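Local coordinates for uncharacterized protein (Staphylococcus saprophyticus subsp. saprophyticus ATCC 15305, PDB 3FOJ) that is of unknown function but carries a rhodanese-like domain, and so may handle sulfur transfer as active members of that family do, at residues Tyr60-Ala65 against Val84-Gly89; Pro18-Asp23 against Asp55-Tyr60. All blocks are in the same frame, centred on the assembly; numbering follows the deposited sequence.

After strand 3-4 and helix 6-11 the chain forms strand 20-23, then runs through helix 27-30 and strand 39-40 before returning as strand 58-62. Contact 2 closes that excursion by pairing the two strands side by side. Contact 1 opens only afterwards: helix 67-77 carries the chain over one face of the sheet, and strand 82-86 comes back to the other edge of strand 58-62. The two loops therefore follow in series, neither nested nor crossed, and meet at Y60, which belongs to both. Strand 58-62 is thus held between its two neighbours in a parallel sheet, a core arrangement consistent with the rhodanese-like fold.

Contact 1: residues Tyr60-Ala65 against Val84-Gly89; sequences YIICKA and VNVEGG
With CG beside its own backbone N (chi1 -67°), Y60 sends its ring in the same direction as the neighbouring V84, and the two side chains run alongside each other, CD2 of Y60 lying 3.8 Å from CB of V84. I62 instead carries CG1 anti to its backbone N (chi1 -167°), and its extended chain brings CD1 to 4.1 Å from CG1 of V86 and up against the backbone of G89. Behind these contacts the strands pair in parallel. The N-H of I61 reaches O of V84 at 2.9 Å in a nearly straight bond (169°), and V86 N returns to O of I61 at 3.1 Å.

Beyond V86 the partners separate, and a water takes over, accepting from C63 N at 3.0 Å and donating to V86 O at 2.8 Å. A type II turn from V86 to G89 then turns the chain back against the C63-A65 loop that follows strand 58-62; lacking a side chain, G89 brings its CA within 3.3 Å of O of C63. In active rhodaneses this loop bears the catalytic cysteine, a position that C63 probably matches.

I61 and N85 face helix 67-77, where the N85 amide bonds to S69 OG and G66 O. Y60 and V84 meet I4 of strand 3-4, while I62 packs on M90 of helix 89-93.

Contact 2: residues Pro18-Asp23 against Asp55-Tyr60; sequences PVNIVD and DNETYY
Strands 20-23 and 58-60 run parallel with their axes turned 45° apart, and Y60 sits between two backbone bonds: its N-H points almost straight (175°) at O of N20, 2.8 Å away, while its own O receives V22 N at 2.9 Å. That same O lies 3.3 Å from CA of I21, close enough for a CA-H...O contact.

The side chains sort onto the two faces of the sheet. On the face of I21 and Y60, V19 crosses the Y60 side chain at about a right angle, its CB 3.8 Å from CE1 of the ring. The carbonyl O of N20 lies in the ring plane at the edge of Y60, near CD1. On the other face Y59 has CG beside its backbone N (chi1 -61°), which places the ring next to N20, with CD2 3.5 Å from CB of the asparagine; CG2 of V22 reaches the same CD2 at 4.0 Å. The Y59 hydroxyl is tied to the backbone N of N54, and this bond and the edge-to-face contact of the ring with F53 together limit how the ring can turn. Farther out, the side chains of E57 and N20 cross at about a right angle near the start of the paired region.

There the strands diverge, and a water spans the opening, accepting from N20 N and donating to T58 O at 2.9 Å.

The chemistry thus implies a join made chiefly by the backbone: Y60 spends both its N-H and its O on bonds to N20 and V22, and at the outer end a water, not a direct bond, links N20 N to T58 O. Apolar contacts flank it, buried between V22 and Y59 on one face and partly exposed between V19 and Y60 on the other.

Contact 1: residues Tyr60-Ala65 against Val84-Gly89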
loop_
_atom_site.group_PDB
_atom_site.type_symbol
_atom_site.label_atom_id
_atom_site.label_comp_id
_atom_site.label_asym_id
_atom_site.label_seq_id
_atom_site.Cartn_x
_atom_site.Cartn_y
_atom_site.Cartn_z
ATOM N N TYR A 60 3.254 -0.993 3.732
ATOM C CA TYR A 60 1.958 -0.349 3.883
ATOM C C TYR A 60 1.202 -0.590 2.585
ATOM O O TYR A 60 1.671 -0.231 1.511
ATOM C CB TYR A 60 2.145 1.145 4.165
ATOM C CG TYR A 60 2.797 1.404 5.508
ATOM C CD1 TYR A 60 4.181 1.322 5.668
ATOM C CD2 TYR A 60 2.022 1.681 6.634
ATOM C CE1 TYR A 60 4.777 1.507 6.928
ATOM C CE2 TYR A 60 2.605 1.863 7.887
ATOM C CZ TYR A 60 3.975 1.777 8.028
ATOM O OH TYR A 60 4.537 1.961 9.272
ATOM N N ILE A 61 0.030 -1.204 2.697
ATOM C CA ILE A 61 -0.767 -1.571 1.533
ATOM C C ILE A 61 -1.945 -0.642 1.299
ATOM O O ILE A 61 -2.722 -0.376 2.212
ATOM C CB ILE A 61 -1.294 -3.010 1.701
ATOM C CG1 ILE A 61 -0.157 -3.931 2.185
ATOM C CG2 ILE A 61 -1.921 -3.497 0.407
ATOM C CD1 ILE A 61 1.079 -3.974 1.286
ATOM N N ILE A 62 -2.091 -0.165 0.065
ATOM C CA ILE A 62 -3.188 0.742 -0.261
ATOM C C ILE A 62 -3.906 0.345 -1.554
ATOM O O ILE A 62 -3.287 -0.144 -2.496
ATOM C CB ILE A 62 -2.668 2.208 -0.359
ATOM C CG1 ILE A 62 -3.845 3.177 -0.384
ATOM C CG2 ILE A 62 -1.791 2.382 -1.596
ATOM C CD1 ILE A 62 -3.418 4.629 -0.272
ATOM N N CYS A 63 -5.221 0.540 -1.573
ATOM C CA CYS A 63 -6.036 0.226 -2.737
ATOM C C CYS A 63 -6.983 1.401 -2.947
ATOM O O CYS A 63 -6.752 2.481 -2.415
ATOM C CB CYS A 63 -6.829 -1.065 -2.511
ATOM S SG CYS A 63 -8.040 -0.994 -1.176
ATOM N N LYS A 64 -8.041 1.202 -3.723
ATOM C CA LYS A 64 -8.991 2.280 -3.965
ATOM C C LYS A 64 -9.797 2.679 -2.727
ATOM O O LYS A 64 -9.854 3.861 -2.378
ATOM C CB LYS A 64 -9.963 1.892 -5.087
ATOM C CG LYS A 64 -11.128 2.867 -5.264
ATOM C CD LYS A 64 -12.213 2.265 -6.146
ATOM C CE LYS A 64 -13.490 3.099 -6.112
ATOM N NZ LYS A 64 -14.619 2.400 -6.792
ATOM N N ALA A 65 -10.396 1.698 -2.053
ATOM C CA ALA A 65 -11.249 1.982 -0.899
ATOM C C ALA A 65 -10.850 1.494 0.495
ATOM O O ALA A 65 -11.504 1.858 1.473
ATOM C CB ALA A 65 -12.672 1.510 -1.206
ATOM N N VAL A 84 0.774 -3.500 6.864
ATOM C CA VAL A 84 -0.138 -2.596 7.549
ATOM C C VAL A 84 -1.117 -2.024 6.530
ATOM O O VAL A 84 -0.715 -1.590 5.453
ATOM C CB VAL A 84 0.633 -1.437 8.211
ATOM C CG1 VAL A 84 -0.330 -0.531 8.964
ATOM C CG2 VAL A 84 1.701 -1.994 9.148
ATOM N N ASN A 85 -2.401 -2.027 6.871
ATOM C CA ASN A 85 -3.415 -1.510 5.963
ATOM C C ASN A 85 -3.558 0.006 6.069
ATOM O O ASN A 85 -3.461 0.571 7.156
ATOM C CB ASN A 85 -4.766 -2.166 6.263
ATOM C CG ASN A 85 -5.817 -1.821 5.229
ATOM O OD1 ASN A 85 -5.576 -1.943 4.034
ATOM N ND2 ASN A 85 -6.989 -1.397 5.685
ATOM N N VAL A 86 -3.764 0.666 4.935
ATOM C CA VAL A 86 -3.972 2.108 4.939
ATOM C C VAL A 86 -5.484 2.295 4.826
ATOM O O VAL A 86 -6.073 2.096 3.761
ATOM C CB VAL A 86 -3.277 2.795 3.755
ATOM C CG1 VAL A 86 -3.529 4.297 3.821
ATOM C CG2 VAL A 86 -1.782 2.510 3.794
ATOM N N GLU A 87 -6.111 2.662 5.938
ATOM C CA GLU A 87 -7.558 2.829 5.980
ATOM C C GLU A 87 -8.104 3.874 5.012
ATOM O O GLU A 87 -7.507 4.931 4.815
ATOM C CB GLU A 87 -8.004 3.182 7.402
ATOM C CG GLU A 87 -7.385 2.305 8.483
ATOM C CD GLU A 87 -8.067 2.465 9.830
ATOM O OE1 GLU A 87 -8.379 3.614 10.211
ATOM O OE2 GLU A 87 -8.279 1.439 10.512
ATOM N N GLY A 88 -9.242 3.560 4.400
ATOM C CA GLY A 88 -9.870 4.497 3.484
ATOM C C GLY A 88 -9.410 4.457 2.040
ATOM O O GLY A 88 -10.126 4.917 1.152
ATOM N N GLY A 89 -8.211 3.936 1.802
ATOM C CA GLY A 89 -7.689 3.841 0.450
ATOM C C GLY A 89 -7.347 5.154 -0.232
ATOM O O GLY A 89 -7.325 6.218 0.396
HETATM O O HOH W 1 -6.306 1.088 1.131
#

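Contact 2: residues Pro18-Asp23 against Asp55-Tyr60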
loop_
_atom_site.group_PDB
_atom_site.type_symbol
_atom_site.label_atom_id
_atom_site.label_comp_id
_atom_site.label_asym_id
_atom_site.label_seq_id
_atom_site.Cartn_x
_atom_site.Cartn_y
_atom_site.Cartn_z
ATOM N N PRO A 18 11.893 6.988 4.130
ATOM C CA PRO A 18 10.619 6.735 3.451
ATOM C C PRO A 18 10.121 5.324 3.745
ATOM O O PRO A 18 10.915 4.394 3.869
ATOM C CB PRO A 18 10.972 6.932 1.980
ATOM C CG PRO A 18 12.390 6.453 1.919
ATOM C CD PRO A 18 12.997 7.080 3.157
ATOM N N VAL A 19 8.808 5.170 3.868
ATOM C CA VAL A 19 8.230 3.860 4.143
ATOM C C VAL A 19 7.932 3.112 2.850
ATOM O O VAL A 19 7.818 3.716 1.779
ATOM C CB VAL A 19 6.921 3.975 4.955
ATOM C CG1 VAL A 19 7.204 4.586 6.317
ATOM C CG2 VAL A 19 5.905 4.808 4.187
ATOM N N ASN A 20 7.815 1.793 2.961
ATOM C CA ASN A 20 7.517 0.943 1.815
ATOM C C ASN A 20 6.011 0.935 1.584
ATOM O O ASN A 20 5.255 0.510 2.453
ATOM C CB ASN A 20 7.970 -0.490 2.084
ATOM C CG ASN A 20 9.454 -0.597 2.372
ATOM O OD1 ASN A 20 9.878 -1.448 3.153
ATOM N ND2 ASN A 20 10.250 0.245 1.730
ATOM N N ILE A 21 5.583 1.404 0.416
ATOM C CA ILE A 21 4.167 1.431 0.075
ATOM C C ILE A 21 3.925 0.552 -1.148
ATOM O O ILE A 21 4.691 0.604 -2.108
ATOM C CB ILE A 21 3.691 2.859 -0.273
ATOM C CG1 ILE A 21 3.848 3.773 0.942
ATOM C CG2 ILE A 21 2.241 2.827 -0.749
ATOM C CD1 ILE A 21 3.565 5.230 0.643
ATOM N N VAL A 22 2.870 -0.258 -1.094
ATOM C CA VAL A 22 2.493 -1.125 -2.205
ATOM C C VAL A 22 1.048 -0.800 -2.588
ATOM O O VAL A 22 0.123 -0.958 -1.782
ATOM C CB VAL A 22 2.596 -2.630 -1.838
ATOM C CG1 VAL A 22 2.147 -3.485 -3.017
ATOM C CG2 VAL A 22 4.029 -2.979 -1.450
ATOM N N ASP A 23 0.887 -0.319 -3.818
ATOM C CA ASP A 23 -0.397 0.068 -4.405
ATOM C C ASP A 23 -0.921 -1.166 -5.144
ATOM O O ASP A 23 -0.332 -1.584 -6.136
ATOM C CB ASP A 23 -0.148 1.211 -5.398
ATOM C CG ASP A 23 -1.424 1.804 -5.966
ATOM O OD1 ASP A 23 -2.435 1.085 -6.107
ATOM O OD2 ASP A 23 -1.402 3.009 -6.301
ATOM N N ASP A 55 11.422 -9.974 4.290
ATOM C CA ASP A 55 10.898 -10.383 5.591
ATOM C C ASP A 55 11.352 -9.526 6.769
ATOM O O ASP A 55 10.754 -9.578 7.843
ATOM C CB ASP A 55 11.258 -11.846 5.867
ATOM C CG ASP A 55 10.663 -12.794 4.846
ATOM O OD1 ASP A 55 9.437 -12.723 4.611
ATOM O OD2 ASP A 55 11.417 -13.613 4.279
ATOM N N ASN A 56 12.397 -8.731 6.570
ATOM C CA ASN A 56 12.924 -7.890 7.638
ATOM C C ASN A 56 12.305 -6.494 7.629
ATOM O O ASN A 56 12.589 -5.673 8.500
ATOM C CB ASN A 56 14.447 -7.789 7.496
ATOM C CG ASN A 56 15.148 -7.570 8.823
ATOM O OD1 ASN A 56 14.927 -8.308 9.787
ATOM N ND2 ASN A 56 16.013 -6.565 8.876
ATOM N N GLU A 57 11.444 -6.235 6.649
ATOM C CA GLU A 57 10.812 -4.927 6.516
ATOM C C GLU A 57 9.295 -4.967 6.652
ATOM O O GLU A 57 8.692 -6.036 6.732
ATOM C CB GLU A 57 11.188 -4.318 5.167
ATOM C CG GLU A 57 12.690 -4.183 4.962
ATOM C CD GLU A 57 13.059 -3.798 3.545
ATOM O OE1 GLU A 57 12.573 -2.756 3.063
ATOM O OE2 GLU A 57 13.838 -4.541 2.910
ATOM N N THR A 58 8.690 -3.783 6.675
ATOM C CA THR A 58 7.241 -3.652 6.794
ATOM C C THR A 58 6.693 -2.926 5.575
ATOM O O THR A 58 7.318 -2.005 5.055
ATOM C CB THR A 58 6.860 -2.877 8.065
ATOM O OG1 THR A 58 7.397 -3.557 9.205
ATOM C CG2 THR A 58 5.343 -2.784 8.206
ATOM N N TYR A 59 5.516 -3.346 5.121
ATOM C CA TYR A 59 4.900 -2.749 3.944
ATOM C C TYR A 59 3.499 -2.213 4.206
ATOM O O TYR A 59 2.667 -2.885 4.817
ATOM C CB TYR A 59 4.851 -3.782 2.814
ATOM C CG TYR A 59 6.217 -4.269 2.397
ATOM C CD1 TYR A 59 6.905 -5.229 3.147
ATOM C CD2 TYR A 59 6.851 -3.725 1.283
ATOM C CE1 TYR A 59 8.195 -5.627 2.790
ATOM C CE2 TYR A 59 8.128 -4.109 0.922
ATOM C CZ TYR A 59 8.798 -5.058 1.675
ATOM O OH TYR A 59 10.075 -5.415 1.309
ATOM N N TYR A 60 3.254 -0.993 3.732
ATOM C CA TYR A 60 1.958 -0.349 3.883
ATOM C C TYR A 60 1.202 -0.590 2.585
ATOM O O TYR A 60 1.671 -0.231 1.511
ATOM C CB TYR A 60 2.145 1.145 4.165
ATOM C CG TYR A 60 2.797 1.404 5.508
ATOM C CD1 TYR A 60 4.181 1.322 5.668
ATOM C CD2 TYR A 60 2.022 1.681 6.634
ATOM C CE1 TYR A 60 4.777 1.507 6.928
ATOM C CE2 TYR A 60 2.605 1.863 7.887
ATOM C CZ TYR A 60 3.975 1.777 8.028
ATOM O OH TYR A 60 4.537 1.961 9.272
HETATM O O HOH W 2 7.923 0.746 5.639
#